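Long-range contacts in MccF (Escherichia coli, PDB 4IIY), which confers self-immunity to microcin C7 in its producer, probably as a hydrolase of the LD-carboxypeptidase (peptidase S66) family: residues P34-A38 against T158-T162; I46-S50 against E100-L104; P259-N263 against V291-V295. The protein carries 1 engineered substitution. All coordinates share one frame; numbering follows the deposited sequence.

Contact 1: P34-A38 against T158-T162; sequences PLLAA and TGLIT
Two peptide carbonyls are the flat groups that join Leu35 to Gly159 and Ile161, and they are met differently. Leu35 N comes in over the face of the Gly159 carbonyl, well above its plane, at 3.1 Å from Gly159 O. The Leu35 carbonyl is approached end-on: Ile161 N stands nearly in line with the C=O bond, 3.0 Å from Leu35 O, in the straighter of the two bonds (N-H...O 162°). Leu160 CA adds a C-H...O contact to the same oxygen, so Leu35 O is met by two successive residues.

Side chains pack around this backbone pair. Leu35 holds CG anti to the backbone N (chi1 177°), which lays its branch against Leu160, with Leu35 CG 4.1 Å from Leu160 CD1. That same methyl of Leu160 reaches on toward Ala37, while Ile134 and Ile141 pack on the Leu160 side chain. Ile161 fits between Pro34 and Leu36: its CD1 is 3.6 Å from Pro34 CB, and its CG1 is 3.7 Å from Leu36 CD2, the latter two chains running side by side. Further along, water 1 takes the N-H of Ala37 and gives a hydrogen to Ile161 O, carrying the pairing on where the backbones diverge.

Thr158 OG1 accepts from Leu160 N in an ST turn and also bonds to Ile154 O, and Gly159, with positive phi, is the first residue past helix 148-158. The two backbone bonds make a single beta bridge of parallel pattern, though the segments run 72° apart, joining the first modelled residues to the turn that leads into strand 162-164 of the alpha/beta sheet.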
ATOM      1  N   PRO B  34      18.784   3.452  23.643  1.00 21.78           N
ATOM      2  CA  PRO B  34      18.953   3.113  22.224  1.00 17.14           C
ATOM      3  C   PRO B  34      20.423   2.993  21.823  1.00 14.35           C
ATOM      4  O   PRO B  34      21.311   3.517  22.498  1.00 17.98           O
ATOM      5  CB  PRO B  34      18.300   4.297  21.505  1.00 18.91           C
ATOM      6  CG  PRO B  34      18.400   5.416  22.455  1.00 27.70           C
ATOM      7  CD  PRO B  34      18.232   4.804  23.819  1.00 25.24           C
ATOM      8  N   LEU B  35      20.672   2.286  20.727  1.00 14.03           N
ATOM      9  CA  LEU B  35      22.006   2.174  20.162  1.00 12.75           C
ATOM     10  C   LEU B  35      22.287   3.426  19.332  1.00 10.84           C
ATOM     11  O   LEU B  35      21.470   3.798  18.484  1.00 11.78           O
ATOM     12  CB  LEU B  35      22.092   0.915  19.304  1.00 13.55           C
ATOM     13  CG  LEU B  35      23.393   0.644  18.552  1.00 14.85           C
ATOM     14  CD1 LEU B  35      24.551   0.416  19.520  1.00 18.26           C
ATOM     15  CD2 LEU B  35      23.229  -0.551  17.630  1.00 18.41           C
ATOM     16  N   LEU B  36      23.427   4.068  19.585  1.00 10.83           N
ATOM     17  CA  LEU B  36      23.767   5.340  18.943  1.00 11.01           C
ATOM     18  C   LEU B  36      25.010   5.252  18.074  1.00 12.08           C
ATOM     19  O   LEU B  36      26.011   4.638  18.457  1.00 13.92           O
ATOM     20  CB  LEU B  36      23.983   6.425  19.998  1.00 12.33           C
ATOM     21  CG  LEU B  36      22.849   6.668  20.987  1.00 12.01           C
ATOM     22  CD1 LEU B  36      23.233   7.799  21.933  1.00 16.63           C
ATOM     23  CD2 LEU B  36      21.548   6.990  20.254  1.00 12.99           C
ATOM     24  N   ALA B  37      24.949   5.872  16.900  1.00 11.18           N
ATOM     25  CA  ALA B  37      26.112   5.979  16.024  1.00 10.40           C
ATOM     26  C   ALA B  37      27.017   7.131  16.460  1.00 11.34           C
ATOM     27  O   ALA B  37      26.578   8.059  17.145  1.00 11.84           O
ATOM     28  CB  ALA B  37      25.663   6.187  14.582  1.00 11.82           C
ATOM     29  N   ALA B  38      28.283   7.067  16.053  1.00 13.44           N
ATOM     30  CA  ALA B  38      29.195   8.193  16.225  1.00 13.56           C
ATOM     31  C   ALA B  38      28.718   9.390  15.402  1.00 13.23           C
ATOM     32  O   ALA B  38      28.136   9.224  14.323  1.00 11.96           O
ATOM     33  CB  ALA B  38      30.606   7.800  15.811  1.00 15.32           C
ATOM     34  N   THR B 158      17.565  -3.731  15.734  1.00 10.32           N
ATOM     35  CA  THR B 158      18.826  -3.409  16.407  1.00 10.15           C
ATOM     36  C   THR B 158      18.722  -2.319  17.462  1.00 11.16           C
ATOM     37  O   THR B 158      19.636  -2.170  18.281  1.00 12.72           O
ATOM     38  CB  THR B 158      19.928  -2.958  15.415  1.00 10.90           C
ATOM     39  OG1 THR B 158      19.604  -1.661  14.895  1.00 10.27           O
ATOM     40  CG2 THR B 158      20.084  -3.944  14.270  1.00 13.40           C
ATOM     41  N   GLY B 159      17.647  -1.536  17.431  1.00  9.10           N
ATOM     42  CA  GLY B 159      17.535  -0.387  18.307  1.00 11.21           C
ATOM     43  C   GLY B 159      18.376   0.809  17.899  1.00 10.21           C
ATOM     44  O   GLY B 159      18.396   1.810  18.617  1.00 10.77           O
ATOM     45  N   LEU B 160      19.063   0.720  16.761  1.00  9.57           N
ATOM     46  CA  LEU B 160      19.860   1.838  16.255  1.00 10.50           C
ATOM     47  C   LEU B 160      18.988   3.032  15.879  1.00  9.30           C
ATOM     48  O   LEU B 160      17.978   2.885  15.186  1.00 10.29           O
ATOM     49  CB  LEU B 160      20.660   1.398  15.032  1.00 10.90           C
ATOM     50  CG  LEU B 160      21.525   2.455  14.339  1.00 10.27           C
ATOM     51  CD1 LEU B 160      22.611   3.000  15.271  1.00 10.84           C
ATOM     52  CD2 LEU B 160      22.147   1.862  13.087  1.00 12.05           C
ATOM     53  N   ILE B 161      19.378   4.211  16.340  1.00  8.52           N
ATOM     54  CA  ILE B 161      18.703   5.437  15.943  1.00  8.15           C
ATOM     55  C   ILE B 161      19.180   5.828  14.548  1.00  8.42           C
ATOM     56  O   ILE B 161      20.350   6.173  14.346  1.00  8.80           O
ATOM     57  CB  ILE B 161      18.956   6.568  16.952  1.00  8.41           C
ATOM     58  CG1 ILE B 161      18.467   6.141  18.346  1.00  9.62           C
ATOM     59  CG2 ILE B 161      18.296   7.859  16.476  1.00  9.06           C
ATOM     60  CD1 ILE B 161      17.023   5.664  18.386  1.00 10.32           C
ATOM     61  N   THR B 162      18.266   5.694  13.586  1.00  9.29           N
ATOM     62  CA  THR B 162      18.484   6.062  12.188  1.00  8.68           C
ATOM     63  C   THR B 162      17.770   7.388  11.891  1.00  9.15           C
ATOM     64  O   THR B 162      17.064   7.924  12.750  1.00 10.56           O
ATOM     65  CB  THR B 162      17.967   4.967  11.231  1.00  9.51           C
ATOM     66  OG1 THR B 162      16.539   4.861  11.330  1.00  9.23           O
ATOM     67  CG2 THR B 162      18.610   3.629  11.549  1.00 10.02           C
TER
HETATM   68  O   HOH W   1      22.486   7.112  16.119  1.00 10.24           O

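Contact 2: I46-S50 against E100-L104; sequences IGFFS and EFNEL
Glu100 reaches from its helix to the backbone of Ser50 and takes its N-H. With CG anti to the backbone N (chi1 -177°) and the chain extended beyond it, the carboxylate spans the gap, and Glu100 OE1 lies 2.8 Å from Ser50 N, which approaches from above the carboxylate plane. Glu100 OE1 also rests 3.6 Å from Phe49 CB. The other oxygen, OE2, accepts from water 2, which bonds in turn to Ser50 OG, and from the backbone N of Leu82; Ser50 OG has a further partner in Thr116 OG1.

One residue on, Phe101 turns an edge of its ring to the face of Phe49 in a T-shaped stack, with the planes at 87° and centroids 5.0 Å apart. Phe101 CD2 stands over the middle of the Phe49 ring, 3.7 Å above its plane, while Phe101 CE2 is closest to Phe49 CZ at 3.8 Å. Leu150 and Ile154 of helix 148-158 pack on Phe49 and Phe101 respectively.

A turn of helix later, Leu104 lays CD1 against the strand backbone, 3.7 Å from Phe48 O and 3.8 Å from Phe49 CB. Gly47 lets the leucine come this close, since a beta carbon there would press on Leu104 CD2. Helix 94-105 runs antiparallel to the strand (170°) and belongs to the beta-alpha-beta crossover from strand 76-79 to strand 110-115, passing over strand 45-49 between them.

Chemically, the contact is an aromatic and aliphatic layer closed at one end by a buried carboxylate. Two backbone N-H groups and a water donating to it are consistent with a charged Glu100 whose carboxylate is fixed in rotation, tying the backbone at Ser50 to the helix.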
ATOM      1  N   ILE B  46      31.277   9.435   3.542  1.00  9.28           N
ATOM      2  CA  ILE B  46      29.886   9.041   3.373  1.00  9.08           C
ATOM      3  C   ILE B  46      29.837   7.991   2.275  1.00  9.41           C
ATOM      4  O   ILE B  46      30.371   8.219   1.188  1.00 10.46           O
ATOM      5  CB  ILE B  46      29.030  10.252   2.942  1.00  9.17           C
ATOM      6  CG1 ILE B  46      29.051  11.348   4.022  1.00 11.46           C
ATOM      7  CG2 ILE B  46      27.604   9.811   2.623  1.00 11.37           C
ATOM      8  CD1 ILE B  46      28.401  12.666   3.605  1.00 12.90           C
ATOM      9  N   GLY B  47      29.223   6.841   2.546  1.00  9.23           N
ATOM     10  CA  GLY B  47      29.003   5.845   1.510  1.00  9.37           C
ATOM     11  C   GLY B  47      27.565   5.899   1.048  1.00  7.98           C
ATOM     12  O   GLY B  47      26.685   6.165   1.861  1.00 10.46           O
ATOM     13  N   PHE B  48      27.314   5.665  -0.236  1.00  7.61           N
ATOM     14  CA  PHE B  48      25.942   5.708  -0.725  1.00  7.17           C
ATOM     15  C   PHE B  48      25.515   4.422  -1.421  1.00  8.38           C
ATOM     16  O   PHE B  48      26.339   3.718  -2.027  1.00  8.07           O
ATOM     17  CB  PHE B  48      25.673   6.964  -1.568  1.00  8.35           C
ATOM     18  CG  PHE B  48      26.585   7.150  -2.759  1.00  9.11           C
ATOM     19  CD1 PHE B  48      26.357   6.466  -3.937  1.00  7.44           C
ATOM     20  CD2 PHE B  48      27.640   8.057  -2.712  1.00  8.98           C
ATOM     21  CE1 PHE B  48      27.157   6.677  -5.057  1.00  8.55           C
ATOM     22  CE2 PHE B  48      28.452   8.266  -3.828  1.00  9.76           C
ATOM     23  CZ  PHE B  48      28.215   7.570  -4.996  1.00 10.15           C
ATOM     24  N   PHE B  49      24.223   4.113  -1.310  1.00  7.43           N
ATOM     25  CA  PHE B  49      23.673   2.861  -1.822  1.00  8.09           C
ATOM     26  C   PHE B  49      22.347   3.112  -2.532  1.00  7.45           C
ATOM     27  O   PHE B  49      21.649   4.085  -2.228  1.00  8.16           O
ATOM     28  CB  PHE B  49      23.463   1.863  -0.674  1.00  7.81           C
ATOM     29  CG  PHE B  49      22.392   2.280   0.295  1.00  7.57           C
ATOM     30  CD1 PHE B  49      21.107   1.783   0.181  1.00  8.32           C
ATOM     31  CD2 PHE B  49      22.657   3.204   1.289  1.00  7.28           C
ATOM     32  CE1 PHE B  49      20.117   2.190   1.054  1.00  8.77           C
ATOM     33  CE2 PHE B  49      21.677   3.602   2.168  1.00  7.96           C
ATOM     34  CZ  PHE B  49      20.398   3.102   2.044  1.00  9.30           C
ATOM     35  N   SER B  50      22.002   2.227  -3.463  1.00  7.03           N
ATOM     36  CA  SER B  50      20.753   2.308  -4.220  1.00  7.43           C
ATOM     37  C   SER B  50      19.901   1.068  -3.936  1.00  7.28           C
ATOM     38  O   SER B  50      20.021   0.035  -4.606  1.00  7.94           O
ATOM     39  CB  SER B  50      21.053   2.426  -5.716  1.00  7.82           C
ATOM     40  OG  SER B  50      21.871   3.559  -5.997  1.00  7.56           O
ATOM     41  N   GLU B 100      25.064  -4.757  -1.424  1.00  8.11           N
ATOM     42  CA  GLU B 100      25.592  -3.407  -1.592  1.00  8.90           C
ATOM     43  C   GLU B 100      25.572  -2.667  -0.254  1.00  8.39           C
ATOM     44  O   GLU B 100      26.536  -2.006   0.130  1.00  9.14           O
ATOM     45  CB  GLU B 100      24.775  -2.619  -2.616  1.00  8.34           C
ATOM     46  CG  GLU B 100      25.370  -1.223  -2.841  1.00  9.66           C
ATOM     47  CD  GLU B 100      24.539  -0.293  -3.707  1.00  8.56           C
ATOM     48  OE1 GLU B 100      23.296  -0.258  -3.557  1.00  8.64           O
ATOM     49  OE2 GLU B 100      25.152   0.429  -4.523  1.00  9.60           O
ATOM     50  N   PHE B 101      24.449  -2.778   0.449  1.00  8.40           N
ATOM     51  CA  PHE B 101      24.291  -2.108   1.734  1.00  8.73           C
ATOM     52  C   PHE B 101      25.235  -2.704   2.783  1.00  8.23           C
ATOM     53  O   PHE B 101      25.931  -1.980   3.499  1.00  8.26           O
ATOM     54  CB  PHE B 101      22.832  -2.204   2.207  1.00  8.41           C
ATOM     55  CG  PHE B 101      22.549  -1.439   3.469  1.00  8.09           C
ATOM     56  CD1 PHE B 101      22.771  -2.008   4.717  1.00  9.35           C
ATOM     57  CD2 PHE B 101      22.053  -0.140   3.411  1.00 10.17           C
ATOM     58  CE1 PHE B 101      22.510  -1.290   5.887  1.00  9.31           C
ATOM     59  CE2 PHE B 101      21.788   0.580   4.570  1.00 11.36           C
ATOM     60  CZ  PHE B 101      22.014   0.001   5.806  1.00  9.55           C
ATOM     61  N   ASN B 102      25.261  -4.031   2.870  1.00  8.19           N
ATOM     62  CA  ASN B 102      26.100  -4.690   3.864  1.00  8.71           C
ATOM     63  C   ASN B 102      27.573  -4.313   3.698  1.00  9.78           C
ATOM     64  O   ASN B 102      28.290  -4.123   4.683  1.00 10.23           O
ATOM     65  CB  ASN B 102      25.932  -6.212   3.813  1.00  9.60           C
ATOM     66  CG  ASN B 102      24.586  -6.680   4.356  1.00  8.47           C
ATOM     67  OD1 ASN B 102      23.953  -6.000   5.152  1.00 10.79           O
ATOM     68  ND2 ASN B 102      24.153  -7.855   3.921  1.00 10.08           N
ATOM     69  N   GLU B 103      28.014  -4.192   2.452  1.00  9.24           N
ATOM     70  CA  GLU B 103      29.411  -3.860   2.179  1.00 11.53           C
ATOM     71  C   GLU B 103      29.796  -2.487   2.723  1.00 10.33           C
ATOM     72  O   GLU B 103      30.935  -2.271   3.134  1.00 12.55           O
ATOM     73  CB  GLU B 103      29.708  -3.968   0.685  1.00 13.42           C
ATOM     74  CG  GLU B 103      29.797  -5.406   0.211  1.00 15.60           C
ATOM     75  CD  GLU B 103      30.087  -5.515  -1.272  1.00 28.51           C
ATOM     76  OE1 GLU B 103      30.175  -4.464  -1.937  1.00 35.57           O
ATOM     77  OE2 GLU B 103      30.222  -6.650  -1.771  1.00 33.41           O
ATOM     78  N   LEU B 104      28.848  -1.562   2.761  1.00  9.47           N
ATOM     79  CA  LEU B 104      29.109  -0.265   3.365  1.00  9.34           C
ATOM     80  C   LEU B 104      29.205  -0.384   4.884  1.00 10.42           C
ATOM     81  O   LEU B 104      30.046   0.267   5.505  1.00 11.46           O
ATOM     82  CB  LEU B 104      28.051   0.761   2.950  1.00  9.82           C
ATOM     83  CG  LEU B 104      27.934   1.016   1.445  1.00 11.08           C
ATOM     84  CD1 LEU B 104      26.807   2.003   1.170  1.00 11.50           C
ATOM     85  CD2 LEU B 104      29.242   1.518   0.847  1.00 10.98           C
TER
HETATM   86  O   HOH W   2      24.433   2.912  -5.497  1.00  9.51           O

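Contact 3: P259-N263 against V291-V295; sequences PEIRN and VFDKV. With EDO (1,2-ethanediol), chain M.
Lys294 and Ile261 meet through similar first torsions. In Lys294, CG is anti to the carbonyl carbon (chi1 -66°) and the rest of the chain is fully extended, so its ammonium group travels along the loop to Ile261. In Ile261, CG1 is likewise anti to the carbonyl carbon, which sends CD1 toward Val291 and leaves CG2 facing Val295.

Lys294 NZ donates to Ile261 O at 3.0 Å, tilted out of the carbonyl plane, with a C=O...N angle of 146°. On the way there, Lys294 CG passes 3.5 Å from Asn263 OD1, the two side chains crossing at about a right angle. The backbones come together beside them, with Asn263 CA 3.4 Å from Lys294 O in a C-H...O contact. On the buried side, Ile261 CG2 packs 3.8 Å from Val295 CG1, and its CD1 sits 4.1 Å from Val291 CG2. Were Lys294 cut back to an alanine, Ile261 O would probably lose its donor from the short helix, and Asn263 OD1 the CG methylene lying against it.

A 1,2-ethanediol, probably from the crystallisation liquor, accepts from Ile261 N through O2 at 2.8 Å, so both polar backbone atoms of this residue are engaged. Arg240 holds the loop through Glu260 O, and a backbone bond between Lys294 and Gly264 adds a further link just before strand 266-270.

Chemically, apolar packing of Ile261 on Val291 and Val295 is flanked by a lysine whose ammonium group donates to a neutral carbonyl. Glu260 OE2, 5.3 Å from Lys294 NZ, may modestly favour the lysine's charge, though Glu260 OE1 already forms a weak salt bridge with Arg262 NH1.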
ATOM      1  N   PRO B 259       8.473  -1.486  13.667  1.00  9.16           N
ATOM      2  CA  PRO B 259       8.580  -1.163  15.096  1.00  9.29           C
ATOM      3  C   PRO B 259       7.204  -1.072  15.744  1.00  9.99           C
ATOM      4  O   PRO B 259       6.287  -0.490  15.178  1.00 10.47           O
ATOM      5  CB  PRO B 259       9.247   0.216  15.115  1.00 14.01           C
ATOM      6  CG  PRO B 259       9.811   0.420  13.749  1.00 14.19           C
ATOM      7  CD  PRO B 259       9.027  -0.428  12.802  1.00  9.34           C
ATOM      8  N   GLU B 260       7.066  -1.649  16.932  1.00  9.04           N
ATOM      9  CA  GLU B 260       5.819  -1.557  17.680  1.00  9.74           C
ATOM     10  C   GLU B 260       5.573  -0.106  18.082  1.00 10.45           C
ATOM     11  O   GLU B 260       6.456   0.540  18.650  1.00 11.47           O
ATOM     12  CB  GLU B 260       5.864  -2.428  18.941  1.00 13.07           C
ATOM     13  CG  GLU B 260       4.571  -2.377  19.752  1.00 15.51           C
ATOM     14  CD  GLU B 260       4.692  -3.003  21.131  1.00 25.98           C
ATOM     15  OE1 GLU B 260       5.808  -3.026  21.687  1.00 31.27           O
ATOM     16  OE2 GLU B 260       3.659  -3.464  21.662  1.00 33.09           O
ATOM     17  N   ILE B 261       4.376   0.388  17.789  1.00  9.55           N
ATOM     18  CA  ILE B 261       3.941   1.703  18.243  1.00 10.37           C
ATOM     19  C   ILE B 261       3.328   1.556  19.625  1.00 11.61           C
ATOM     20  O   ILE B 261       2.542   0.641  19.870  1.00 11.95           O
ATOM     21  CB  ILE B 261       2.936   2.321  17.262  1.00 11.03           C
ATOM     22  CG1 ILE B 261       3.643   2.593  15.932  1.00 12.32           C
ATOM     23  CG2 ILE B 261       2.334   3.606  17.834  1.00 12.23           C
ATOM     24  CD1 ILE B 261       2.725   3.020  14.796  1.00 14.48           C
ATOM     25  N   ARG B 262       3.714   2.447  20.532  1.00 11.47           N
ATOM     26  CA  ARG B 262       3.330   2.306  21.928  1.00 12.87           C
ATOM     27  C   ARG B 262       2.609   3.528  22.450  1.00 11.52           C
ATOM     28  O   ARG B 262       2.726   4.619  21.894  1.00 10.82           O
ATOM     29  CB  ARG B 262       4.564   2.030  22.785  1.00 17.40           C
ATOM     30  CG  ARG B 262       5.255   0.718  22.424  1.00 21.69           C
ATOM     31  CD  ARG B 262       6.201   0.247  23.516  1.00 34.21           C
ATOM     32  NE  ARG B 262       7.508   0.892  23.436  1.00 43.68           N
ATOM     33  CZ  ARG B 262       8.558   0.375  22.807  1.00 47.86           C
ATOM     34  NH1 ARG B 262       8.458  -0.800  22.198  1.00 46.95           N
ATOM     35  NH2 ARG B 262       9.710   1.032  22.788  1.00 49.78           N
ATOM     36  N   ASN B 263       1.844   3.329  23.520  1.00 11.60           N
ATOM     37  CA  ASN B 263       1.180   4.438  24.188  1.00 11.55           C
ATOM     38  C   ASN B 263       2.145   5.588  24.427  1.00 11.43           C
ATOM     39  O   ASN B 263       3.239   5.390  24.948  1.00 11.56           O
ATOM     40  CB  ASN B 263       0.602   3.986  25.532  1.00 14.21           C
ATOM     41  CG  ASN B 263      -0.611   3.095  25.377  1.00 17.92           C
ATOM     42  OD1 ASN B 263      -1.392   3.239  24.438  1.00 18.88           O
ATOM     43  ND2 ASN B 263      -0.787   2.173  26.319  1.00 22.21           N
ATOM     44  N   VAL B 291      -3.736   2.671  16.138  1.00  7.70           N
ATOM     45  CA  VAL B 291      -2.658   3.619  16.313  1.00  8.12           C
ATOM     46  C   VAL B 291      -3.153   4.902  16.995  1.00  8.07           C
ATOM     47  O   VAL B 291      -2.456   5.477  17.839  1.00  8.82           O
ATOM     48  CB  VAL B 291      -1.990   3.939  14.966  1.00  7.97           C
ATOM     49  CG1 VAL B 291      -0.976   5.058  15.124  1.00  9.45           C
ATOM     50  CG2 VAL B 291      -1.331   2.681  14.391  1.00 10.35           C
ATOM     51  N   PHE B 292      -4.359   5.339  16.648  1.00  8.58           N
ATOM     52  CA  PHE B 292      -4.892   6.589  17.185  1.00  9.86           C
ATOM     53  C   PHE B 292      -5.410   6.434  18.621  1.00 10.52           C
ATOM     54  O   PHE B 292      -5.770   7.424  19.260  1.00 11.57           O
ATOM     55  CB  PHE B 292      -5.957   7.181  16.253  1.00  9.39           C
ATOM     56  CG  PHE B 292      -5.453   7.462  14.855  1.00  8.81           C
ATOM     57  CD1 PHE B 292      -4.191   7.999  14.645  1.00  9.58           C
ATOM     58  CD2 PHE B 292      -6.238   7.166  13.749  1.00  9.62           C
ATOM     59  CE1 PHE B 292      -3.724   8.248  13.360  1.00  9.89           C
ATOM     60  CE2 PHE B 292      -5.775   7.419  12.463  1.00 10.18           C
ATOM     61  CZ  PHE B 292      -4.523   7.958  12.273  1.00 11.27           C
ATOM     62  N   ASP B 293      -5.422   5.204  19.132  1.00  9.41           N
ATOM     63  CA  ASP B 293      -5.713   4.962  20.544  1.00 10.82           C
ATOM     64  C   ASP B 293      -4.448   5.060  21.389  1.00 10.50           C
ATOM     65  O   ASP B 293      -4.526   5.124  22.621  1.00 14.28           O
ATOM     66  CB  ASP B 293      -6.337   3.573  20.746  1.00 12.96           C
ATOM     67  CG  ASP B 293      -7.740   3.460  20.170  1.00 17.23           C
ATOM     68  OD1 ASP B 293      -8.412   4.499  20.003  1.00 19.02           O
ATOM     69  OD2 ASP B 293      -8.169   2.315  19.900  1.00 20.71           O
ATOM     70  N   LYS B 294      -3.292   5.054  20.734  1.00  9.03           N
ATOM     71  CA  LYS B 294      -2.013   5.027  21.430  1.00 10.91           C
ATOM     72  C   LYS B 294      -1.253   6.345  21.407  1.00  9.23           C
ATOM     73  O   LYS B 294      -0.682   6.744  22.423  1.00 10.76           O
ATOM     74  CB  LYS B 294      -1.100   3.962  20.825  1.00 11.66           C
ATOM     75  CG  LYS B 294      -1.555   2.524  20.999  1.00 11.62           C
ATOM     76  CD  LYS B 294      -0.633   1.624  20.174  1.00 17.01           C
ATOM     77  CE  LYS B 294      -1.010   0.158  20.203  1.00 22.22           C
ATOM     78  NZ  LYS B 294      -0.123  -0.591  19.258  1.00 20.50           N
ATOM     79  N   VAL B 295      -1.190   6.996  20.249  1.00  8.82           N
ATOM     80  CA  VAL B 295      -0.251   8.101  20.084  1.00  8.24           C
ATOM     81  C   VAL B 295      -0.720   9.384  20.767  1.00  8.45           C
ATOM     82  O   VAL B 295      -1.920   9.661  20.841  1.00 10.90           O
ATOM     83  CB  VAL B 295       0.126   8.358  18.601  1.00  9.68           C
ATOM     84  CG1 VAL B 295       0.758   7.107  17.997  1.00 10.69           C
ATOM     85  CG2 VAL B 295      -1.078   8.785  17.785  1.00 10.56           C
TER
HETATM   86  C1  EDO M 403       1.854  -0.895  14.348  1.00 17.33           C
HETATM   87  O1  EDO M 403       0.472  -1.134  14.658  1.00 18.55           O
HETATM   88  C2  EDO M 403       2.732  -1.720  15.273  1.00 17.70           C
HETATM   89  O2  EDO M 403       2.450  -1.321  16.618  1.00 15.80           O

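Contact 2 is nested along the chain inside the long loop that contact 1 closes, their centres about 17 Å apart, whereas contact 3 follows in the C-terminal domain, its centre about 21 Å from that of contact 1 and about 32 Å from that of contact 2. None touches another, yet helix 148-158 is common ground: it ends in contact 1, lies against the rings of contact 2, and through Ala152 and Tyr155 meets Pro259 of contact 3. Contact 2 lies nearest the chemistry. The side chain of Phe49 is about 11 Å from that of Ala145, the altered predicted nucleophile, and that of Ser50 about 10 Å from the bound glutamylsulfamoyl inosine. Contacts 1 and 3 lie away from the active site.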